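Local atomic coordinates of aryl acylamidase (bacterium CSBL00001, PDB entry 4YJ6), a protein that probably hydrolyses the amide bond of N-acylated aryl amines, as a member of the amidase signature enzyme family. Residues Thr81-Leu86 / Val112-Pro117; Ser133-Phe138 / Asp351-Leu356; Ala215-Pro220 / Ala327-Ala332; Cys412-Ser417 / Asp425-Trp430. All coordinates share one frame; numbering follows the deposited sequence.

Contact 1 (Thr81-Leu86 / Val112-Pro117); sequences TLMKDL and VWSTYP
Tyr116 stretches along residues 81-83 and meets Thr81 at its phenol end. Its OH donates to Thr81 OG1 at 2.6 Å, with OG1 in the plane of the ring. Thr81 sets OG1 anti to its backbone nitrogen (chi1 -170°), which turns the oxygen to the phenol. The same OG1 also bonds Val178 O on strand 178-183. Part-way along the ring, CE2 lies 3.6 Å from Leu82 O.

The contact packs the start of helix 115-122 against edge strand 80-84 of the three-stranded mixed sheet. The strand ends at Lys84. Lys84 NZ bonds Ser163 OG, consistent with the lysine and cis-serine of the Ser-cisSer-Lys triad of amidase signature enzymes.

Met83, present as selenomethionine, packs against Pro117. Its chain bends at chi3 (-62°), and the end runs past the CB-CG side of the proline ring, with CE 3.7 Å and SE 3.9 Å from Pro117 CG. CE also comes within 3.4 Å of Ser114 OG, which is bonded to Ala89 N. A phenylalanine in place of Tyr116 would probably leave Thr81 OG1 without its phenol donor, although the link to Val178 could remain. Pro117 also touches Leu127 of the central strand.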
# COMPACT_ATOMS: atom_id res chain seq x y z
N THR A 81 -3.78 13.14 -7.45
CA THR A 81 -3.59 11.79 -6.92
C THR A 81 -4.72 10.90 -7.44
O THR A 81 -5.65 11.38 -8.11
CB THR A 81 -3.56 11.81 -5.36
OG1 THR A 81 -3.13 10.52 -4.89
CG2 THR A 81 -4.95 12.12 -4.76
N LEU A 82 -4.62 9.60 -7.19
CA LEU A 82 -5.70 8.67 -7.52
C LEU A 82 -5.93 7.72 -6.33
O LEU A 82 -4.97 7.47 -5.56
CB LEU A 82 -5.36 7.83 -8.76
CG LEU A 82 -5.39 8.54 -10.12
CD1 LEU A 82 -4.10 9.31 -10.38
CD2 LEU A 82 -5.60 7.50 -11.21
N MSE A 83 -7.16 7.24 -6.18
CA MSE A 83 -7.47 6.32 -5.06
C MSE A 83 -7.43 4.91 -5.66
O MSE A 83 -7.32 4.73 -6.90
CB MSE A 83 -8.86 6.61 -4.48
CG MSE A 83 -9.91 6.25 -5.51
SE MSE A 83 -11.66 6.42 -4.76
CE MSE A 83 -11.59 5.10 -3.32
N LYS A 84 -7.53 3.92 -4.78
CA LYS A 84 -7.45 2.51 -5.20
C LYS A 84 -8.84 1.88 -5.36
O LYS A 84 -9.72 2.04 -4.49
CB LYS A 84 -6.68 1.76 -4.12
CG LYS A 84 -6.58 0.23 -4.35
CD LYS A 84 -5.67 -0.34 -3.25
CE LYS A 84 -5.70 -1.85 -3.27
NZ LYS A 84 -4.82 -2.40 -2.22
N ASP A 85 -9.02 1.11 -6.43
CA ASP A 85 -10.28 0.41 -6.67
C ASP A 85 -10.36 -0.93 -5.89
O ASP A 85 -10.40 -2.01 -6.49
CB ASP A 85 -10.41 0.16 -8.19
CG ASP A 85 -11.71 -0.55 -8.56
OD1 ASP A 85 -12.66 -0.52 -7.74
OD2 ASP A 85 -11.77 -1.09 -9.71
N LEU A 86 -10.41 -0.86 -4.56
CA LEU A 86 -10.60 -2.05 -3.74
C LEU A 86 -11.42 -1.60 -2.53
O LEU A 86 -10.91 -0.86 -1.68
CB LEU A 86 -9.25 -2.66 -3.30
CG LEU A 86 -9.42 -3.86 -2.35
CD1 LEU A 86 -10.23 -5.00 -3.03
CD2 LEU A 86 -8.03 -4.37 -1.91
N VAL A 112 -21.30 8.11 1.32
CA VAL A 112 -20.42 7.00 1.76
C VAL A 112 -19.00 7.17 1.17
O VAL A 112 -18.83 7.24 -0.05
CB VAL A 112 -21.02 5.65 1.32
CG1 VAL A 112 -20.17 4.45 1.81
CG2 VAL A 112 -22.50 5.50 1.84
N TRP A 113 -17.99 7.21 2.05
CA TRP A 113 -16.62 7.50 1.61
C TRP A 113 -15.62 6.56 2.23
O TRP A 113 -15.74 6.22 3.40
CB TRP A 113 -16.18 8.89 2.03
CG TRP A 113 -16.89 10.02 1.34
CD1 TRP A 113 -18.15 10.49 1.60
CD2 TRP A 113 -16.35 10.84 0.29
NE1 TRP A 113 -18.43 11.56 0.76
CE2 TRP A 113 -17.34 11.80 -0.03
CE3 TRP A 113 -15.12 10.88 -0.38
CZ2 TRP A 113 -17.14 12.76 -1.01
CZ3 TRP A 113 -14.92 11.84 -1.34
CH2 TRP A 113 -15.94 12.77 -1.67
N SER A 114 -14.61 6.16 1.45
CA SER A 114 -13.43 5.54 2.06
C SER A 114 -12.44 6.66 2.40
O SER A 114 -12.58 7.79 1.94
CB SER A 114 -12.85 4.46 1.17
OG SER A 114 -12.61 4.94 -0.11
N THR A 115 -11.44 6.36 3.23
CA THR A 115 -10.71 7.44 3.90
C THR A 115 -9.84 8.26 2.98
O THR A 115 -9.82 9.48 3.06
CB THR A 115 -9.83 6.85 5.00
OG1 THR A 115 -10.70 6.17 5.91
CG2 THR A 115 -9.04 7.99 5.72
N TYR A 116 -9.08 7.60 2.11
CA TYR A 116 -8.13 8.35 1.28
C TYR A 116 -8.84 9.44 0.40
O TYR A 116 -8.45 10.58 0.47
CB TYR A 116 -7.30 7.39 0.44
CG TYR A 116 -6.20 8.05 -0.32
CD1 TYR A 116 -4.94 8.22 0.28
CD2 TYR A 116 -6.37 8.43 -1.65
CE1 TYR A 116 -3.91 8.80 -0.39
CE2 TYR A 116 -5.31 9.02 -2.35
CZ TYR A 116 -4.09 9.18 -1.70
OH TYR A 116 -3.03 9.75 -2.36
N PRO A 117 -9.87 9.08 -0.40
CA PRO A 117 -10.50 10.14 -1.23
C PRO A 117 -11.12 11.27 -0.38
O PRO A 117 -11.01 12.44 -0.73
CB PRO A 117 -11.55 9.38 -2.05
CG PRO A 117 -11.88 8.12 -1.25
CD PRO A 117 -10.46 7.75 -0.66

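Contact 2 (Ser133-Phe138 / Asp351-Leu356); sequences SPVYGF and DIPDAL
Leu356 points CG away from its own N (chi1 173°), and chi2 then spreads its two methyls to different aromatic partners. CD1 sits over one face of the Phe138 ring, offset toward the rim. It is 3.7 Å from the centroid of that ring and 24° off the normal, a CH-pi contact. CD2 instead meets Tyr136, 3.9 Å from CD2 of that residue. The Leu356 and Tyr136 side chains cross at about a right angle.

Val135 swings CG1 opposite its own N (chi1 168°). This brings CG1 against two partners, 3.9 Å from Pro353 CD and 4.0 Å from Leu356 CD2. Ile352 adds its CD1 at the edge of the Tyr136 ring, 4.1 Å from CE2. All these touches are apolar.

Residues 134-138 form two overlapping turns. Gly137 N bonds Pro134 O at 2.9 Å, and Phe138 N bonds Val135 O at 3.0 Å. Pro134 O also takes the Ser133 hydroxyl, on a lone pair. The turns present Val135, Tyr136 and Phe138 together to residues 351-356. The Tyr136 hydroxyl finds its partner in Ser333 OG.

Pro353 is the N-cap residue of helix 354-363. The loop after strand 126-131 thus packs against the start of this helix. Helix 315-339 also touches Tyr136 and Phe138, and Trp359, on helix 354-363, meets the Phe138 ring.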
# COMPACT_ATOMS: atom_id res chain seq x y z
N SER A 133 -6.39 -3.13 -8.78
CA SER A 133 -6.12 -4.07 -7.68
C SER A 133 -6.52 -5.46 -8.21
O SER A 133 -7.39 -5.56 -9.08
CB SER A 133 -6.99 -3.69 -6.44
OG SER A 133 -7.03 -4.73 -5.43
N PRO A 134 -5.90 -6.53 -7.67
CA PRO A 134 -6.41 -7.89 -7.88
C PRO A 134 -7.75 -8.08 -7.18
O PRO A 134 -8.12 -7.33 -6.27
CB PRO A 134 -5.35 -8.77 -7.19
CG PRO A 134 -4.90 -7.90 -6.03
CD PRO A 134 -4.81 -6.50 -6.68
N VAL A 135 -8.48 -9.10 -7.61
CA VAL A 135 -9.83 -9.34 -7.11
C VAL A 135 -9.81 -9.50 -5.60
O VAL A 135 -9.06 -10.29 -5.07
CB VAL A 135 -10.46 -10.60 -7.78
CG1 VAL A 135 -11.74 -11.02 -7.05
CG2 VAL A 135 -10.70 -10.34 -9.30
N TYR A 136 -10.65 -8.72 -4.93
CA TYR A 136 -10.79 -8.76 -3.46
C TYR A 136 -9.45 -8.54 -2.74
O TYR A 136 -9.32 -8.87 -1.55
CB TYR A 136 -11.45 -10.08 -3.00
CG TYR A 136 -12.97 -10.05 -2.99
CD1 TYR A 136 -13.63 -9.17 -2.15
CD2 TYR A 136 -13.74 -10.90 -3.80
CE1 TYR A 136 -15.03 -9.13 -2.10
CE2 TYR A 136 -15.13 -10.87 -3.76
CZ TYR A 136 -15.76 -9.98 -2.92
OH TYR A 136 -17.14 -9.91 -2.85
N GLY A 137 -8.49 -7.93 -3.43
CA GLY A 137 -7.16 -7.71 -2.84
C GLY A 137 -6.39 -8.99 -2.53
O GLY A 137 -5.37 -8.94 -1.86
N PHE A 138 -6.84 -10.14 -3.05
CA PHE A 138 -6.44 -11.43 -2.44
C PHE A 138 -5.17 -11.99 -3.11
O PHE A 138 -5.14 -13.16 -3.55
CB PHE A 138 -7.62 -12.43 -2.45
CG PHE A 138 -7.64 -13.38 -1.26
CD1 PHE A 138 -6.72 -14.41 -1.15
CD2 PHE A 138 -8.61 -13.27 -0.28
CE1 PHE A 138 -6.76 -15.31 -0.04
CE2 PHE A 138 -8.63 -14.15 0.82
CZ PHE A 138 -7.69 -15.16 0.92
N ASP A 351 -15.74 -14.82 -12.48
CA ASP A 351 -15.08 -13.56 -12.10
C ASP A 351 -14.18 -13.71 -10.86
O ASP A 351 -13.37 -12.83 -10.55
CB ASP A 351 -16.10 -12.46 -11.83
CG ASP A 351 -16.89 -12.07 -13.09
OD1 ASP A 351 -16.60 -12.60 -14.20
OD2 ASP A 351 -17.79 -11.22 -12.95
N ILE A 352 -14.33 -14.82 -10.15
CA ILE A 352 -13.53 -15.10 -8.97
C ILE A 352 -12.42 -16.11 -9.30
O ILE A 352 -12.72 -17.19 -9.81
CB ILE A 352 -14.40 -15.72 -7.84
CG1 ILE A 352 -15.58 -14.80 -7.50
CG2 ILE A 352 -13.56 -15.99 -6.59
CD1 ILE A 352 -15.17 -13.39 -6.94
N PRO A 353 -11.16 -15.78 -8.99
CA PRO A 353 -10.07 -16.73 -9.25
C PRO A 353 -10.28 -18.03 -8.50
O PRO A 353 -10.77 -18.01 -7.37
CB PRO A 353 -8.84 -16.01 -8.68
CG PRO A 353 -9.16 -14.59 -8.71
CD PRO A 353 -10.65 -14.48 -8.50
N ASP A 354 -9.90 -19.17 -9.10
CA ASP A 354 -10.03 -20.44 -8.42
C ASP A 354 -9.33 -20.44 -7.05
O ASP A 354 -9.86 -21.02 -6.12
CB ASP A 354 -9.44 -21.56 -9.29
CG ASP A 354 -10.35 -21.93 -10.47
OD1 ASP A 354 -11.48 -21.39 -10.59
OD2 ASP A 354 -9.92 -22.79 -11.28
N ALA A 355 -8.14 -19.84 -6.96
CA ALA A 355 -7.35 -19.86 -5.72
C ALA A 355 -8.07 -19.13 -4.60
O ALA A 355 -7.95 -19.49 -3.44
CB ALA A 355 -5.97 -19.22 -5.96
N LEU A 356 -8.82 -18.09 -4.96
CA LEU A 356 -9.63 -17.38 -3.99
C LEU A 356 -10.87 -18.19 -3.60
O LEU A 356 -11.19 -18.30 -2.44
CB LEU A 356 -10.05 -16.01 -4.55
CG LEU A 356 -11.05 -15.23 -3.68
CD1 LEU A 356 -10.64 -15.18 -2.24
CD2 LEU A 356 -11.20 -13.80 -4.26

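Contact 3 (Ala215-Pro220 / Ala327-Ala332); sequences AFHPGP and AIPTVA
The apolar contacts centre on Pro218. Its CG presses against Ile328 CG2 at 3.5 Å, tighter than ordinary van der Waals contact between carbons. With chi1 of Ile328 at -66°, CG1 lies beside the backbone N, which leaves CG2 opposite that N and facing the proline. CD1 of Ile328 also comes within 4.2 Å of Pro218 CG. The neighbouring Pro329 has its CD 4.4 Å from the same Pro218 CG. Two prolines and a branched side chain thus meet at one place.

Looser touches fall on Pro329 CG. His217 ND1 lies 4.3 Å from it, and Gly219 N is about as near.

The polar bond lies within residues 215-220. Gly219 N donates to His217 ND1 at 2.9 Å, with an N-H...N angle of 148° and the donor 17° out of the ring plane. This bond holds the imidazole beside its own backbone. ND1 acts as acceptor, which is consistent with a neutral ring carrying its proton on NE2.

Across from it, helix 315-339 is kinked at Pro329, whose nitrogen has no hydrogen to give to the turn before. Regular bonding resumes beyond it, where Val331 N reaches Ala327 O at 2.8 Å. The loop between strands 198-201 and 223-228 lies along this part of the helix, and Pro220 continues the packing onto Trp322 and Ile326. The chemistry implies that loop and helix meet here through the shape of their apolar groups, not through charge.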
# COMPACT_ATOMS: atom_id res chain seq x y z
N ALA A 215 -18.07 -3.57 11.77
CA ALA A 215 -16.84 -2.92 12.25
C ALA A 215 -15.98 -3.82 13.13
O ALA A 215 -14.84 -3.49 13.46
CB ALA A 215 -17.19 -1.63 13.02
N PHE A 216 -16.57 -4.93 13.55
CA PHE A 216 -15.93 -5.86 14.45
C PHE A 216 -15.69 -7.19 13.72
O PHE A 216 -15.83 -8.26 14.27
CB PHE A 216 -16.79 -6.02 15.72
CG PHE A 216 -16.85 -4.76 16.55
CD1 PHE A 216 -15.82 -4.45 17.43
CD2 PHE A 216 -17.90 -3.85 16.42
CE1 PHE A 216 -15.85 -3.28 18.17
CE2 PHE A 216 -17.95 -2.66 17.15
CZ PHE A 216 -16.91 -2.36 18.03
N HIS A 217 -15.30 -7.07 12.46
CA HIS A 217 -14.98 -8.25 11.65
C HIS A 217 -13.73 -8.97 12.13
O HIS A 217 -12.85 -8.41 12.83
CB HIS A 217 -14.79 -7.86 10.18
CG HIS A 217 -13.59 -6.99 9.97
ND1 HIS A 217 -12.32 -7.51 9.82
CD2 HIS A 217 -13.45 -5.64 9.98
CE1 HIS A 217 -11.44 -6.52 9.72
NE2 HIS A 217 -12.11 -5.38 9.81
N PRO A 218 -13.62 -10.24 11.73
CA PRO A 218 -12.56 -11.10 12.24
C PRO A 218 -11.29 -11.08 11.39
O PRO A 218 -10.45 -11.98 11.54
CB PRO A 218 -13.20 -12.50 12.20
CG PRO A 218 -14.15 -12.42 11.06
CD PRO A 218 -14.70 -11.02 11.10
N GLY A 219 -11.14 -10.10 10.51
CA GLY A 219 -9.97 -10.06 9.65
C GLY A 219 -8.74 -9.49 10.36
O GLY A 219 -8.76 -9.13 11.54
N PRO A 220 -7.61 -9.45 9.65
CA PRO A 220 -6.41 -8.78 10.18
C PRO A 220 -6.63 -7.27 10.26
O PRO A 220 -7.65 -6.73 9.81
CB PRO A 220 -5.34 -9.06 9.12
CG PRO A 220 -5.98 -9.90 8.07
CD PRO A 220 -7.47 -9.84 8.24
N ALA A 327 -10.59 -14.18 4.36
CA ALA A 327 -11.67 -14.84 3.63
C ALA A 327 -13.03 -14.64 4.32
O ALA A 327 -14.03 -14.58 3.65
CB ALA A 327 -11.36 -16.36 3.47
N ILE A 328 -13.08 -14.57 5.66
CA ILE A 328 -14.37 -14.50 6.34
C ILE A 328 -15.15 -13.24 5.91
O ILE A 328 -16.30 -13.33 5.45
CB ILE A 328 -14.23 -14.63 7.88
CG1 ILE A 328 -13.73 -16.04 8.22
CG2 ILE A 328 -15.58 -14.37 8.57
CD1 ILE A 328 -13.17 -16.20 9.65
N PRO A 329 -14.53 -12.06 6.01
CA PRO A 329 -15.28 -10.89 5.50
C PRO A 329 -15.44 -10.88 3.99
O PRO A 329 -16.35 -10.24 3.49
CB PRO A 329 -14.44 -9.68 5.95
CG PRO A 329 -13.22 -10.23 6.61
CD PRO A 329 -13.32 -11.70 6.76
N THR A 330 -14.57 -11.58 3.26
CA THR A 330 -14.74 -11.66 1.81
C THR A 330 -16.02 -12.45 1.51
O THR A 330 -16.81 -12.09 0.65
CB THR A 330 -13.52 -12.33 1.18
OG1 THR A 330 -12.36 -11.52 1.46
CG2 THR A 330 -13.69 -12.40 -0.33
N VAL A 331 -16.23 -13.54 2.26
CA VAL A 331 -17.44 -14.33 2.06
C VAL A 331 -18.65 -13.48 2.39
O VAL A 331 -19.65 -13.53 1.69
CB VAL A 331 -17.44 -15.59 2.93
CG1 VAL A 331 -18.85 -16.26 2.98
CG2 VAL A 331 -16.40 -16.58 2.41
N ALA A 332 -18.58 -12.69 3.47
CA ALA A 332 -19.71 -11.83 3.83
C ALA A 332 -20.03 -10.86 2.71
O ALA A 332 -21.21 -10.63 2.41
CB ALA A 332 -19.41 -11.05 5.14

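Contact 4 (Cys412-Ser417 / Asp425-Trp430); sequences CTEGPS and DPLIGW
Trp430 turns one face of its indole to Pro416. Its CG lies between the backbone nitrogen and the carbonyl carbon (chi1 46°), which brings the NE1 edge of the ring to the Pro426 carbonyl. Pro416 CD sits 4.0 Å from the centroid of the five-membered ring, a CH-pi contact. The indole NE1 donates to Pro426 O at 3.0 Å in an almost straight bond (177°), with the oxygen in the ring plane.

Pro426 O also takes Gly415 N at 2.9 Å. The two donors come from opposite faces of the carbonyl plane. Gly415 CA lies 3.5 Å from Trp430 NE1, and a CB there would clash with both that nitrogen and Pro426 O. An alanine in place of Trp430 would probably leave Pro426 O with one donor and take away the surface under Pro416.

Glu414 (chi1 61°) runs extended beside Pro426, both pointing the same way. Its CD is 3.7 Å from Pro426 CB. Ser417 OG also meets that CB, at 3.6 Å. Pro416 O is buried without a hydrogen-bond partner; Pro426 CA makes a CA-H...O contact with it at 3.4 Å. Asp425 OD1 accepts from Leu427 N and Ile428 N, which makes an Asx turn.

The two segments flank the small hairpin of strands 418-419 and 422-423, ahead of helix 434-439. Ile428 packs on helix 315-339, and Trp430 meets the ring of Trp194 on helix 190-195.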
# COMPACT_ATOMS: atom_id res chain seq x y z
N CYS A 412 -4.34 -13.97 -14.01
CA CYS A 412 -4.12 -14.52 -12.66
C CYS A 412 -2.63 -14.57 -12.24
O CYS A 412 -2.21 -15.54 -11.59
CB CYS A 412 -4.72 -15.93 -12.55
SG CYS A 412 -6.55 -15.98 -12.38
N THR A 413 -1.86 -13.54 -12.58
CA THR A 413 -0.47 -13.43 -12.15
C THR A 413 -0.44 -13.66 -10.65
O THR A 413 -1.26 -13.10 -9.92
CB THR A 413 0.15 -12.03 -12.44
OG1 THR A 413 0.07 -11.74 -13.84
CG2 THR A 413 1.62 -11.94 -11.99
N GLU A 414 0.50 -14.48 -10.20
CA GLU A 414 0.69 -14.71 -8.78
C GLU A 414 2.19 -14.78 -8.49
O GLU A 414 3.03 -14.77 -9.39
CB GLU A 414 -0.02 -15.99 -8.34
CG GLU A 414 0.52 -17.23 -9.07
CD GLU A 414 -0.14 -18.52 -8.61
OE1 GLU A 414 -1.24 -18.46 -8.04
OE2 GLU A 414 0.46 -19.60 -8.82
N GLY A 415 2.54 -14.84 -7.20
CA GLY A 415 3.93 -14.97 -6.81
C GLY A 415 4.42 -16.39 -7.02
O GLY A 415 3.67 -17.26 -7.46
N PRO A 416 5.66 -16.65 -6.64
CA PRO A 416 6.26 -17.99 -6.77
C PRO A 416 5.62 -18.97 -5.78
O PRO A 416 5.12 -18.55 -4.75
CB PRO A 416 7.72 -17.73 -6.41
CG PRO A 416 7.62 -16.65 -5.33
CD PRO A 416 6.54 -15.72 -5.88
N SER A 417 5.60 -20.27 -6.11
CA SER A 417 5.06 -21.29 -5.21
C SER A 417 6.19 -21.96 -4.42
O SER A 417 5.93 -22.78 -3.55
CB SER A 417 4.30 -22.36 -5.98
OG SER A 417 3.06 -21.84 -6.46
N ASP A 425 3.06 -20.08 -0.08
CA ASP A 425 1.78 -19.70 -0.68
C ASP A 425 2.00 -18.60 -1.74
O ASP A 425 2.61 -17.55 -1.48
CB ASP A 425 0.84 -19.20 0.42
CG ASP A 425 -0.54 -18.86 -0.11
OD1 ASP A 425 -0.68 -17.80 -0.73
OD2 ASP A 425 -1.48 -19.65 0.09
N PRO A 426 1.55 -18.85 -2.97
CA PRO A 426 1.89 -17.94 -4.06
C PRO A 426 1.07 -16.65 -4.02
O PRO A 426 1.46 -15.69 -4.68
CB PRO A 426 1.53 -18.75 -5.31
CG PRO A 426 0.45 -19.63 -4.88
CD PRO A 426 0.79 -20.02 -3.47
N LEU A 427 -0.03 -16.64 -3.26
CA LEU A 427 -0.83 -15.41 -3.16
C LEU A 427 -0.21 -14.44 -2.17
O LEU A 427 -0.10 -13.25 -2.44
CB LEU A 427 -2.26 -15.72 -2.69
CG LEU A 427 -3.03 -16.80 -3.45
CD1 LEU A 427 -4.46 -16.86 -2.90
CD2 LEU A 427 -3.04 -16.50 -4.97
N ILE A 428 0.20 -14.93 -1.01
CA ILE A 428 0.59 -14.01 0.05
C ILE A 428 1.78 -14.51 0.87
O ILE A 428 2.31 -13.78 1.71
CB ILE A 428 -0.62 -13.77 1.00
CG1 ILE A 428 -0.48 -12.46 1.80
CG2 ILE A 428 -0.75 -14.92 1.99
CD1 ILE A 428 -0.59 -11.19 0.91
N GLY A 429 2.20 -15.74 0.66
CA GLY A 429 3.20 -16.33 1.58
C GLY A 429 4.54 -15.63 1.64
O GLY A 429 5.22 -15.67 2.69
N TRP A 430 4.96 -15.07 0.50
CA TRP A 430 6.24 -14.36 0.40
C TRP A 430 6.10 -12.88 0.82
O TRP A 430 7.08 -12.12 0.83
CB TRP A 430 6.75 -14.46 -1.06
CG TRP A 430 5.62 -14.15 -2.05
CD1 TRP A 430 4.68 -15.03 -2.51
CD2 TRP A 430 5.30 -12.87 -2.61
NE1 TRP A 430 3.79 -14.36 -3.33
CE2 TRP A 430 4.17 -13.05 -3.42
CE3 TRP A 430 5.88 -11.60 -2.52
CZ2 TRP A 430 3.57 -11.97 -4.13
CZ3 TRP A 430 5.31 -10.55 -3.22
CH2 TRP A 430 4.18 -10.75 -4.03

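From the N terminus, contact 1 closes first, over a 25-residue loop without helix or strand. It joins strand 80-84 to helix 115-122. Contact 2 opens next, just beyond strand 126-131, and closes only at helix 354-363. Contact 3 opens and closes inside that long span, joining the loop before strand 223-228 to helix 315-339. Contact 4 follows separately and closes the short hairpin span 418-424. No two contacts cross. Leu86 of contact 1 touches the loop of contact 2. Contact 2 also reaches contact 3 through Tyr136 and Thr330, and contact 4 through Phe138 and Leu427. Contacts 1, 3 and 4 do not touch one another.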